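Local coordinates for structural protein ORF273 (Acidianus two-tailed virus, PDB 4ART), which is a structural protein of the virion whose precise role is not established, with a new fold that is stable to heat and acid, at residues L31-E36 / V249-K254; A89-D94 / Y139-V144; P135-Y140 / Y160-L165; A156-D161 / P244-V249. All blocks are in the same frame, centred on the assembly; numbering follows the deposited sequence.

Contact 1 (L31-E36 / V249-K254); sequences LADIVE and VCYEWK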
# COMPACT_ATOMS: atom_id res chain seq x y z
N LEU A 31 -1.63 -15.20 -21.56
CA LEU A 31 -1.88 -14.90 -20.15
C LEU A 31 -2.69 -13.61 -19.98
O LEU A 31 -3.58 -13.58 -19.13
CB LEU A 31 -0.55 -14.81 -19.36
CG LEU A 31 0.13 -16.15 -19.03
CD1 LEU A 31 1.57 -15.91 -18.60
CD2 LEU A 31 -0.66 -16.94 -17.95
N ALA A 32 -2.38 -12.56 -20.76
CA ALA A 32 -3.08 -11.28 -20.70
C ALA A 32 -4.55 -11.43 -21.14
O ALA A 32 -5.42 -10.87 -20.49
CB ALA A 32 -2.36 -10.25 -21.56
N ASP A 33 -4.83 -12.24 -22.19
CA ASP A 33 -6.21 -12.51 -22.61
C ASP A 33 -6.97 -13.32 -21.54
O ASP A 33 -8.16 -13.07 -21.33
CB ASP A 33 -6.25 -13.18 -23.98
CG ASP A 33 -5.75 -12.29 -25.11
OD1 ASP A 33 -5.73 -11.04 -24.92
OD2 ASP A 33 -5.37 -12.83 -26.17
N ILE A 34 -6.28 -14.26 -20.84
CA ILE A 34 -6.88 -15.03 -19.73
C ILE A 34 -7.32 -14.05 -18.62
O ILE A 34 -8.46 -14.12 -18.16
CB ILE A 34 -5.93 -16.17 -19.21
CG1 ILE A 34 -5.82 -17.32 -20.26
CG2 ILE A 34 -6.40 -16.72 -17.84
CD1 ILE A 34 -4.52 -18.19 -20.12
N VAL A 35 -6.44 -13.09 -18.24
CA VAL A 35 -6.74 -12.08 -17.20
C VAL A 35 -7.89 -11.19 -17.68
O VAL A 35 -8.88 -11.08 -16.99
CB VAL A 35 -5.48 -11.28 -16.74
CG1 VAL A 35 -5.87 -10.07 -15.87
CG2 VAL A 35 -4.51 -12.18 -15.99
N GLU A 36 -7.77 -10.62 -18.89
CA GLU A 36 -8.81 -9.78 -19.49
C GLU A 36 -10.19 -10.44 -19.50
O GLU A 36 -11.16 -9.79 -19.14
CB GLU A 36 -8.41 -9.35 -20.89
CG GLU A 36 -9.47 -8.55 -21.63
CD GLU A 36 -10.11 -9.25 -22.81
OE1 GLU A 36 -9.38 -9.87 -23.62
OE2 GLU A 36 -11.35 -9.13 -22.95
N VAL A 249 -0.07 -5.32 -21.68
CA VAL A 249 -1.24 -5.39 -22.60
C VAL A 249 -2.36 -4.51 -22.06
O VAL A 249 -2.67 -4.59 -20.87
CB VAL A 249 -1.71 -6.84 -22.95
CG1 VAL A 249 -2.83 -6.83 -23.99
CG2 VAL A 249 -0.56 -7.70 -23.42
N CYS A 250 -2.94 -3.65 -22.93
CA CYS A 250 -3.96 -2.68 -22.56
C CYS A 250 -5.26 -2.83 -23.32
O CYS A 250 -5.30 -3.38 -24.42
CB CYS A 250 -3.44 -1.25 -22.59
SG CYS A 250 -1.94 -0.99 -21.61
N TYR A 251 -6.36 -2.41 -22.68
CA TYR A 251 -7.73 -2.55 -23.17
C TYR A 251 -8.59 -1.37 -22.72
O TYR A 251 -8.34 -0.77 -21.67
CB TYR A 251 -8.37 -3.82 -22.58
CG TYR A 251 -7.57 -5.09 -22.71
CD1 TYR A 251 -6.61 -5.44 -21.75
CD2 TYR A 251 -7.81 -5.99 -23.75
CE1 TYR A 251 -5.91 -6.64 -21.83
CE2 TYR A 251 -7.09 -7.17 -23.87
CZ TYR A 251 -6.17 -7.51 -22.88
OH TYR A 251 -5.50 -8.70 -22.99
N GLU A 252 -9.60 -1.04 -23.54
CA GLU A 252 -10.56 0.01 -23.21
C GLU A 252 -11.93 -0.63 -23.08
O GLU A 252 -12.25 -1.53 -23.87
CB GLU A 252 -10.56 1.14 -24.24
CG GLU A 252 -10.92 0.71 -25.65
CD GLU A 252 -11.16 1.83 -26.64
OE1 GLU A 252 -11.13 3.02 -26.24
OE2 GLU A 252 -11.40 1.51 -27.83
N TRP A 253 -12.72 -0.22 -22.08
CA TRP A 253 -14.07 -0.72 -21.88
C TRP A 253 -14.97 0.04 -22.83
O TRP A 253 -15.07 1.27 -22.73
CB TRP A 253 -14.53 -0.53 -20.44
CG TRP A 253 -15.84 -1.19 -20.14
CD1 TRP A 253 -17.06 -0.60 -20.06
CD2 TRP A 253 -16.05 -2.59 -19.89
NE1 TRP A 253 -18.02 -1.53 -19.75
CE2 TRP A 253 -17.43 -2.76 -19.65
CE3 TRP A 253 -15.21 -3.71 -19.86
CZ2 TRP A 253 -17.99 -4.02 -19.37
CZ3 TRP A 253 -15.76 -4.95 -19.59
CH2 TRP A 253 -17.13 -5.10 -19.35
N LYS A 254 -15.57 -0.67 -23.79
CA LYS A 254 -16.43 -0.04 -24.77
C LYS A 254 -17.58 -0.96 -25.11
O LYS A 254 -17.37 -2.00 -25.74
CB LYS A 254 -15.64 0.37 -26.03
CG LYS A 254 -16.34 1.43 -26.89
CD LYS A 254 -15.42 2.01 -27.97
CE LYS A 254 -15.75 1.50 -29.36
NZ LYS A 254 -14.75 1.94 -30.36

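Contact 2 (A89-D94 / Y139-V144); sequences AFVETD and YYIHAV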
# COMPACT_ATOMS: atom_id res chain seq x y z
N ALA A 89 0.98 -18.78 -12.73
CA ALA A 89 1.01 -17.32 -12.60
C ALA A 89 0.13 -16.86 -11.46
O ALA A 89 -0.93 -17.45 -11.22
CB ALA A 89 0.57 -16.65 -13.91
N PHE A 90 0.59 -15.83 -10.75
CA PHE A 90 -0.14 -15.18 -9.65
C PHE A 90 -0.60 -13.82 -10.17
O PHE A 90 0.18 -13.11 -10.77
CB PHE A 90 0.76 -15.04 -8.42
CG PHE A 90 0.14 -14.30 -7.26
CD1 PHE A 90 -0.88 -14.87 -6.51
CD2 PHE A 90 0.58 -13.03 -6.92
CE1 PHE A 90 -1.44 -14.18 -5.43
CE2 PHE A 90 0.01 -12.34 -5.85
CZ PHE A 90 -0.98 -12.93 -5.09
N VAL A 91 -1.88 -13.50 -9.99
CA VAL A 91 -2.47 -12.26 -10.49
C VAL A 91 -2.90 -11.39 -9.30
O VAL A 91 -3.64 -11.85 -8.44
CB VAL A 91 -3.67 -12.51 -11.45
CG1 VAL A 91 -4.15 -11.21 -12.09
CG2 VAL A 91 -3.34 -13.54 -12.51
N GLU A 92 -2.46 -10.13 -9.29
CA GLU A 92 -2.86 -9.12 -8.32
C GLU A 92 -3.61 -8.03 -9.10
O GLU A 92 -3.04 -7.39 -9.99
CB GLU A 92 -1.65 -8.55 -7.57
CG GLU A 92 -1.97 -7.39 -6.65
CD GLU A 92 -0.89 -6.99 -5.66
OE1 GLU A 92 0.25 -7.51 -5.75
OE2 GLU A 92 -1.18 -6.13 -4.79
N THR A 93 -4.88 -7.82 -8.76
CA THR A 93 -5.71 -6.81 -9.40
C THR A 93 -5.90 -5.61 -8.48
O THR A 93 -6.34 -5.76 -7.33
CB THR A 93 -7.03 -7.42 -9.86
OG1 THR A 93 -6.73 -8.59 -10.61
CG2 THR A 93 -7.85 -6.45 -10.70
N ASP A 94 -5.53 -4.42 -8.98
CA ASP A 94 -5.73 -3.15 -8.27
C ASP A 94 -6.82 -2.44 -9.06
O ASP A 94 -6.87 -2.54 -10.30
CB ASP A 94 -4.45 -2.28 -8.30
CG ASP A 94 -3.44 -2.49 -7.20
OD1 ASP A 94 -3.83 -2.98 -6.11
OD2 ASP A 94 -2.26 -2.10 -7.39
N TYR A 139 5.26 -16.59 -13.53
CA TYR A 139 4.89 -15.19 -13.70
C TYR A 139 4.14 -14.55 -12.58
O TYR A 139 3.33 -15.17 -11.90
CB TYR A 139 4.08 -15.01 -14.99
CG TYR A 139 4.83 -15.35 -16.26
CD1 TYR A 139 5.69 -14.43 -16.85
CD2 TYR A 139 4.62 -16.56 -16.92
CE1 TYR A 139 6.35 -14.72 -18.05
CE2 TYR A 139 5.28 -16.87 -18.11
CZ TYR A 139 6.15 -15.94 -18.67
OH TYR A 139 6.83 -16.21 -19.84
N TYR A 140 4.43 -13.25 -12.41
CA TYR A 140 3.69 -12.39 -11.52
C TYR A 140 2.95 -11.40 -12.42
O TYR A 140 3.57 -10.76 -13.27
CB TYR A 140 4.59 -11.66 -10.49
CG TYR A 140 3.83 -10.55 -9.79
CD1 TYR A 140 2.98 -10.82 -8.73
CD2 TYR A 140 3.86 -9.24 -10.27
CE1 TYR A 140 2.22 -9.81 -8.13
CE2 TYR A 140 3.09 -8.23 -9.71
CZ TYR A 140 2.28 -8.51 -8.63
OH TYR A 140 1.58 -7.46 -8.07
N ILE A 141 1.63 -11.31 -12.25
CA ILE A 141 0.81 -10.43 -13.11
C ILE A 141 0.12 -9.36 -12.27
O ILE A 141 -0.55 -9.66 -11.29
CB ILE A 141 -0.20 -11.24 -13.98
CG1 ILE A 141 0.51 -12.33 -14.80
CG2 ILE A 141 -1.03 -10.32 -14.87
CD1 ILE A 141 -0.43 -13.25 -15.65
N HIS A 142 0.29 -8.11 -12.68
CA HIS A 142 -0.37 -6.99 -12.04
C HIS A 142 -1.35 -6.41 -13.03
O HIS A 142 -0.93 -5.94 -14.09
CB HIS A 142 0.65 -5.93 -11.58
CG HIS A 142 0.02 -4.83 -10.75
ND1 HIS A 142 0.64 -3.61 -10.62
CD2 HIS A 142 -1.11 -4.81 -9.98
CE1 HIS A 142 -0.14 -2.88 -9.83
NE2 HIS A 142 -1.20 -3.55 -9.42
N ALA A 143 -2.65 -6.54 -12.73
CA ALA A 143 -3.74 -6.02 -13.55
C ALA A 143 -4.29 -4.78 -12.88
O ALA A 143 -4.51 -4.79 -11.69
CB ALA A 143 -4.84 -7.05 -13.73
N VAL A 144 -4.43 -3.68 -13.63
CA VAL A 144 -4.94 -2.42 -13.08
C VAL A 144 -6.16 -2.00 -13.85
O VAL A 144 -6.10 -1.87 -15.08
CB VAL A 144 -3.88 -1.28 -12.98
CG1 VAL A 144 -4.38 -0.12 -12.12
CG2 VAL A 144 -2.55 -1.81 -12.44

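Contact 3 (P135-Y140 / Y160-L165); sequences PNLKYY and YDIDSL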
# COMPACT_ATOMS: atom_id res chain seq x y z
N PRO A 135 6.02 -24.12 -6.11
CA PRO A 135 7.32 -24.24 -6.78
C PRO A 135 7.38 -24.00 -8.27
O PRO A 135 8.49 -23.79 -8.76
CB PRO A 135 7.75 -25.68 -6.42
CG PRO A 135 6.49 -26.41 -6.32
CD PRO A 135 5.53 -25.45 -5.67
N ASN A 136 6.26 -24.08 -9.01
CA ASN A 136 6.29 -23.98 -10.49
C ASN A 136 5.76 -22.65 -11.09
O ASN A 136 5.42 -22.54 -12.29
CB ASN A 136 5.64 -25.22 -11.10
CG ASN A 136 6.04 -26.49 -10.37
OD1 ASN A 136 7.22 -26.74 -10.08
ND2 ASN A 136 5.07 -27.30 -10.00
N LEU A 137 5.69 -21.64 -10.22
CA LEU A 137 5.24 -20.30 -10.55
C LEU A 137 6.29 -19.62 -11.43
O LEU A 137 7.46 -19.53 -11.06
CB LEU A 137 5.09 -19.56 -9.23
CG LEU A 137 4.33 -18.28 -9.20
CD1 LEU A 137 2.96 -18.41 -9.74
CD2 LEU A 137 4.16 -17.86 -7.83
N LYS A 138 5.88 -19.17 -12.62
CA LYS A 138 6.81 -18.51 -13.54
C LYS A 138 6.55 -17.00 -13.59
O LYS A 138 7.49 -16.21 -13.68
CB LYS A 138 6.71 -19.12 -14.94
CG LYS A 138 7.82 -18.67 -15.91
CD LYS A 138 7.71 -19.38 -17.24
CE LYS A 138 8.67 -18.88 -18.28
NZ LYS A 138 10.02 -19.48 -18.12
N TYR A 139 5.26 -16.59 -13.53
CA TYR A 139 4.89 -15.19 -13.70
C TYR A 139 4.14 -14.55 -12.58
O TYR A 139 3.33 -15.17 -11.90
CB TYR A 139 4.08 -15.01 -14.99
CG TYR A 139 4.83 -15.35 -16.26
CD1 TYR A 139 5.69 -14.43 -16.85
CD2 TYR A 139 4.62 -16.56 -16.92
CE1 TYR A 139 6.35 -14.72 -18.05
CE2 TYR A 139 5.28 -16.87 -18.11
CZ TYR A 139 6.15 -15.94 -18.67
OH TYR A 139 6.83 -16.21 -19.84
N TYR A 140 4.43 -13.25 -12.41
CA TYR A 140 3.69 -12.39 -11.52
C TYR A 140 2.95 -11.40 -12.42
O TYR A 140 3.57 -10.76 -13.27
CB TYR A 140 4.59 -11.66 -10.49
CG TYR A 140 3.83 -10.55 -9.79
CD1 TYR A 140 2.98 -10.82 -8.73
CD2 TYR A 140 3.86 -9.24 -10.27
CE1 TYR A 140 2.22 -9.81 -8.13
CE2 TYR A 140 3.09 -8.23 -9.71
CZ TYR A 140 2.28 -8.51 -8.63
OH TYR A 140 1.58 -7.46 -8.07
N TYR A 160 5.30 -9.96 -15.37
CA TYR A 160 6.71 -10.00 -14.93
C TYR A 160 7.14 -11.44 -14.81
O TYR A 160 6.43 -12.26 -14.24
CB TYR A 160 6.85 -9.34 -13.54
CG TYR A 160 6.41 -7.89 -13.47
CD1 TYR A 160 5.07 -7.56 -13.24
CD2 TYR A 160 7.31 -6.85 -13.69
CE1 TYR A 160 4.65 -6.23 -13.21
CE2 TYR A 160 6.91 -5.52 -13.65
CZ TYR A 160 5.58 -5.22 -13.42
OH TYR A 160 5.20 -3.90 -13.35
N ASP A 161 8.34 -11.73 -15.28
CA ASP A 161 8.99 -13.03 -15.14
C ASP A 161 9.61 -12.99 -13.75
O ASP A 161 10.44 -12.12 -13.49
CB ASP A 161 10.09 -13.20 -16.22
CG ASP A 161 10.83 -14.53 -16.10
OD1 ASP A 161 11.81 -14.60 -15.36
OD2 ASP A 161 10.39 -15.50 -16.70
N ILE A 162 9.22 -13.90 -12.86
CA ILE A 162 9.68 -13.92 -11.47
C ILE A 162 11.20 -14.07 -11.31
O ILE A 162 11.79 -13.34 -10.53
CB ILE A 162 8.83 -14.92 -10.58
CG1 ILE A 162 7.35 -14.43 -10.51
CG2 ILE A 162 9.45 -15.11 -9.17
CD1 ILE A 162 6.37 -15.39 -9.98
N ASP A 163 11.83 -14.98 -12.07
CA ASP A 163 13.28 -15.21 -12.02
C ASP A 163 14.06 -13.95 -12.36
O ASP A 163 15.04 -13.63 -11.69
CB ASP A 163 13.70 -16.30 -13.04
CG ASP A 163 13.24 -17.70 -12.74
OD1 ASP A 163 12.89 -17.97 -11.57
OD2 ASP A 163 13.29 -18.55 -13.67
N SER A 164 13.64 -13.28 -13.45
CA SER A 164 14.26 -12.07 -13.98
C SER A 164 14.17 -10.97 -12.97
O SER A 164 15.16 -10.31 -12.69
CB SER A 164 13.58 -11.65 -15.28
OG SER A 164 14.27 -12.23 -16.37
N LEU A 165 12.98 -10.81 -12.38
CA LEU A 165 12.74 -9.83 -11.34
C LEU A 165 13.60 -10.10 -10.10
O LEU A 165 14.23 -9.17 -9.59
CB LEU A 165 11.25 -9.83 -10.98
CG LEU A 165 10.76 -8.64 -10.22
CD1 LEU A 165 11.24 -7.32 -10.86
CD2 LEU A 165 9.27 -8.64 -10.16
O HOH W 1 9.98 -17.14 -13.69
O HOH W 2 11.13 -17.85 -16.16
O HOH W 3 9.22 -14.91 -19.73

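Contact 4 (A156-D161 / P244-V249); sequences AVNIYD and PTPYQV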
# COMPACT_ATOMS: atom_id res chain seq x y z
N ALA A 156 -5.11 -2.51 -17.79
CA ALA A 156 -3.71 -2.67 -18.15
C ALA A 156 -3.22 -3.91 -17.44
O ALA A 156 -3.48 -4.10 -16.26
CB ALA A 156 -2.90 -1.46 -17.73
N VAL A 157 -2.60 -4.81 -18.19
CA VAL A 157 -2.11 -6.06 -17.64
C VAL A 157 -0.58 -6.02 -17.82
O VAL A 157 -0.11 -5.89 -18.96
CB VAL A 157 -2.73 -7.29 -18.36
CG1 VAL A 157 -2.23 -8.60 -17.74
CG2 VAL A 157 -4.26 -7.24 -18.40
N ASN A 158 0.16 -6.14 -16.71
CA ASN A 158 1.64 -6.15 -16.66
C ASN A 158 2.13 -7.52 -16.24
O ASN A 158 1.83 -7.96 -15.14
CB ASN A 158 2.16 -5.08 -15.68
CG ASN A 158 1.95 -3.68 -16.19
OD1 ASN A 158 2.19 -3.39 -17.34
ND2 ASN A 158 1.17 -2.88 -15.51
N ILE A 159 2.91 -8.19 -17.10
CA ILE A 159 3.43 -9.53 -16.85
C ILE A 159 4.92 -9.50 -16.56
O ILE A 159 5.72 -9.13 -17.42
CB ILE A 159 3.03 -10.49 -17.99
CG1 ILE A 159 1.49 -10.51 -18.18
CG2 ILE A 159 3.57 -11.86 -17.71
CD1 ILE A 159 1.04 -11.04 -19.45
N TYR A 160 5.30 -9.96 -15.37
CA TYR A 160 6.71 -10.00 -14.93
C TYR A 160 7.14 -11.44 -14.81
O TYR A 160 6.43 -12.26 -14.24
CB TYR A 160 6.85 -9.34 -13.54
CG TYR A 160 6.41 -7.89 -13.47
CD1 TYR A 160 5.07 -7.56 -13.24
CD2 TYR A 160 7.31 -6.85 -13.69
CE1 TYR A 160 4.65 -6.23 -13.21
CE2 TYR A 160 6.91 -5.52 -13.65
CZ TYR A 160 5.58 -5.22 -13.42
OH TYR A 160 5.20 -3.90 -13.35
N ASP A 161 8.34 -11.73 -15.28
CA ASP A 161 8.99 -13.03 -15.14
C ASP A 161 9.61 -12.99 -13.75
O ASP A 161 10.44 -12.12 -13.49
CB ASP A 161 10.09 -13.20 -16.22
CG ASP A 161 10.83 -14.53 -16.10
OD1 ASP A 161 11.81 -14.60 -15.36
OD2 ASP A 161 10.39 -15.50 -16.70
N PRO A 244 13.91 -6.09 -15.57
CA PRO A 244 13.25 -6.63 -16.77
C PRO A 244 11.95 -5.86 -17.12
O PRO A 244 11.15 -5.53 -16.25
CB PRO A 244 12.95 -8.08 -16.37
CG PRO A 244 12.76 -8.01 -14.87
CD PRO A 244 13.78 -7.01 -14.41
N THR A 245 11.78 -5.54 -18.39
CA THR A 245 10.60 -4.85 -18.88
C THR A 245 9.40 -5.84 -18.77
O THR A 245 9.50 -6.96 -19.30
CB THR A 245 10.82 -4.40 -20.37
OG1 THR A 245 12.04 -3.68 -20.47
CG2 THR A 245 9.73 -3.49 -20.84
N PRO A 246 8.27 -5.45 -18.13
CA PRO A 246 7.10 -6.33 -18.14
C PRO A 246 6.44 -6.39 -19.52
O PRO A 246 6.53 -5.44 -20.28
CB PRO A 246 6.13 -5.66 -17.15
CG PRO A 246 6.44 -4.25 -17.23
CD PRO A 246 7.95 -4.15 -17.49
N TYR A 247 5.76 -7.48 -19.84
CA TYR A 247 5.01 -7.57 -21.07
C TYR A 247 3.70 -6.90 -20.72
O TYR A 247 3.01 -7.31 -19.79
CB TYR A 247 4.80 -9.02 -21.44
CG TYR A 247 4.28 -9.24 -22.83
CD1 TYR A 247 5.15 -9.43 -23.90
CD2 TYR A 247 2.91 -9.32 -23.08
CE1 TYR A 247 4.68 -9.73 -25.17
CE2 TYR A 247 2.43 -9.65 -24.33
CZ TYR A 247 3.32 -9.84 -25.38
OH TYR A 247 2.84 -10.11 -26.63
N GLN A 248 3.42 -5.79 -21.39
CA GLN A 248 2.28 -4.94 -21.06
C GLN A 248 1.17 -4.96 -22.10
O GLN A 248 1.43 -4.70 -23.28
CB GLN A 248 2.80 -3.52 -20.81
CG GLN A 248 1.79 -2.53 -20.25
CD GLN A 248 2.48 -1.24 -19.88
OE1 GLN A 248 2.27 -0.22 -20.53
NE2 GLN A 248 3.35 -1.26 -18.85
N VAL A 249 -0.07 -5.32 -21.68
CA VAL A 249 -1.24 -5.39 -22.60
C VAL A 249 -2.36 -4.51 -22.06
O VAL A 249 -2.67 -4.59 -20.87
CB VAL A 249 -1.71 -6.84 -22.95
CG1 VAL A 249 -2.83 -6.83 -23.99
CG2 VAL A 249 -0.56 -7.70 -23.42

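Contact 1 (L31-E36 / V249-K254)
Tyr251 meets the helix through Asp33 and Glu36, its ring reaching from strand 247-253 to helix 23-44 in a helix-on-sheet packing. Asp33 OD1 accepts from Tyr251 OH at 3.0 Å through its anti lone pair, the one pointing away from OD2, and lies near the ring plane, at its edge, with the carboxylate turned 64° from the ring. Over one face of the ring comes the aliphatic part of Glu36: its CG stands 3.6 Å from the Tyr251 centroid, a CH-pi contact displaced toward the rim, while CB sits over CZ. Glu36 suits this place because its two methylenes can cover an aromatic ring while its carboxylate stays by the rim, OE1 3.5 Å from Tyr251 CE2. With CG anti to the backbone N (chi1 176°) and the chain bent at chi2, the methylenes of Glu36 are laid across the phenol. One helical turn earlier, small Ala32 lets the helix come close to the strand, its CB touching Val249 CG2 at 3.6 Å.

Further out, the two axes run at 33° to each other, 9.5 Å apart at their closest. Leu155 and Val157 of the adjoining strand 154-161 and Phe258 of strand 258-261 also pack on Tyr251. Cys250, between the two contacting strand residues, is tied to Cys263 by a disulfide. The Tyr251 oxygen also lies 3.3 Å from Ala32 O.

Contact 2 (A89-D94 / Y139-V144)
The rings of Phe90 and Tyr140 lie side by side and point the same way, Tyr140 CD1 meeting Phe90 CD2 edge to edge at 3.7 Å. This is a parallel pair of strands inside the mixed beta-sheet. At the far edge of Tyr140, its OH donates to Glu92 OE1 over 2.7 Å; the oxygen lies in the ring plane, but the carboxylate stands almost perpendicular to it and is met from above its own plane. The imidazole of His142 carries Val144 CG2 over one face and has the Glu92 carbonyl oxygen at its edge, near CD2. Its NE2 donates to Asp94 OD2 at 2.7 Å, again from above the carboxylate. The His142 side chain, CG anti to the backbone N (chi1 -172°), leans toward strand 87-96 to make this bond. Two acids thus each accept from an aromatic side chain of the partner strand; the nearby carboxylates would probably favour a protonated imidazole.

The strands run in register, Ala89 beside Tyr139 through Asp94 beside Val144, but each of the five backbone bonds goes to a residue flanking the pair: Phe90 N to Tyr139 O, and Ile141 N to Phe90 O. On the other face of the sheet, Ala89, Val91, Ile141 and Ala143 form an apolar layer covered by helix 23-44, whose Val35 touches Val91 and Ala143. Small Ala89 accommodates the branched Ile141, its CB lying 3.9 Å from Ile141 CD1.

Contact 3 (P135-Y140 / Y160-L165)
Tyr140 and Tyr160 form an antiparallel hydrogen-bonded pair, N to O in both directions, beside the non-hydrogen-bonded pair of Tyr139 and Asp161; just past the strand ends Ile162 N, in the first turn of the helix, donates to Lys138 O at 3.0 Å. The rings of Tyr140 and Tyr160 point the same way, CD2 of the first 3.6 Å from CD1 of the second, with planes at 40°. Ile162 is the apolar wedge: its CD1 reaches Leu137 CG at 3.6 Å and its CG1 lies against Tyr140 CB, filling the turn from strand into helix. Asp161 suits the N-cap: with CG anti to the backbone N (chi1 178°), OD1 accepts from Ser164 N at 3.0 Å through the lone pair away from OD2, while OD2 faces Lys138 across water. One molecule accepts from Lys138 NZ and donates to Asp161 OD2, the charges remaining 4.2 Å apart. Another water joins OD2 to Tyr139 OH. Lys138 CG lies over one face of the Tyr139 ring.

The contact closes the open end of the hairpin of strands 139-146 and 154-161, where helix 162-168 begins. Phe119 of helix 113-123 packs on both Leu137 and Ile162, while Tyr139 turns to Glu28 and Leu31 of helix 23-44.

Contact 4 (A156-D161 / P244-V249)
Pro246 meets the Tyr160 ring at the entry to strand 247-253, its CB over one face, 3.8 Å from the centroid. This CH-pi contact suits a proline, whose rigid ring offers polarised C-H groups to an aromatic face. Next, Tyr247 pairs with Ile159 through two backbone bonds; Tyr247 N reaches Ile159 O at 2.9 Å. Their CB atoms touch at 4.1 Å, and the Tyr247 ring leads away from the strand, CG anti to the backbone N (chi1 -168°), to bring its OH to Glu29 of helix 23-44.

On the opposite sheet face Gln248 runs extended beside Asn158, pointing the same way. Its NE2 donates to Asn158 OD1 over 2.9 Å, but the N-H is bent to 132° and the two amide planes stand 71° apart, a less straight link than the backbone bonds beside it. Neutral amides suit the place, able to give and accept. Val249 then pairs with Val157, Val157 N reaching Val249 O at 2.7 Å; these beta-branched residues favour extended backbone and lie on the face toward helix 23-44. Alternating hydrogen-bonded and non-hydrogen-bonded pairs mark an antiparallel beta-ladder, here joining strand 154-161 to strand 247-253, the last but one of the sheet.

The four contacts follow one mixed sheet from strand to strand. Contact 2 supplies the parallel pair, contact 3 the neighbouring hairpin and contact 4 the next antiparallel neighbour, while contact 1 lays helix 23-44 across them. Contacts 2 and 3 share Tyr139 and Tyr140, with centres about 11 Å apart; contacts 3 and 4 share Tyr160 and Asp161, and contacts 1 and 4 share Val249. Helix 23-44 also bridges contacts 1 and 2: Leu31 CD1 lies 3.5 Å from Tyr139 CD2, and Leu31 CB is 4.0 Å from Ile141 CD1. Contacts 2 and 4, centres about 9 Å apart, are joined by a probable bond of 2.8 Å from Val144 N to Ala156 O.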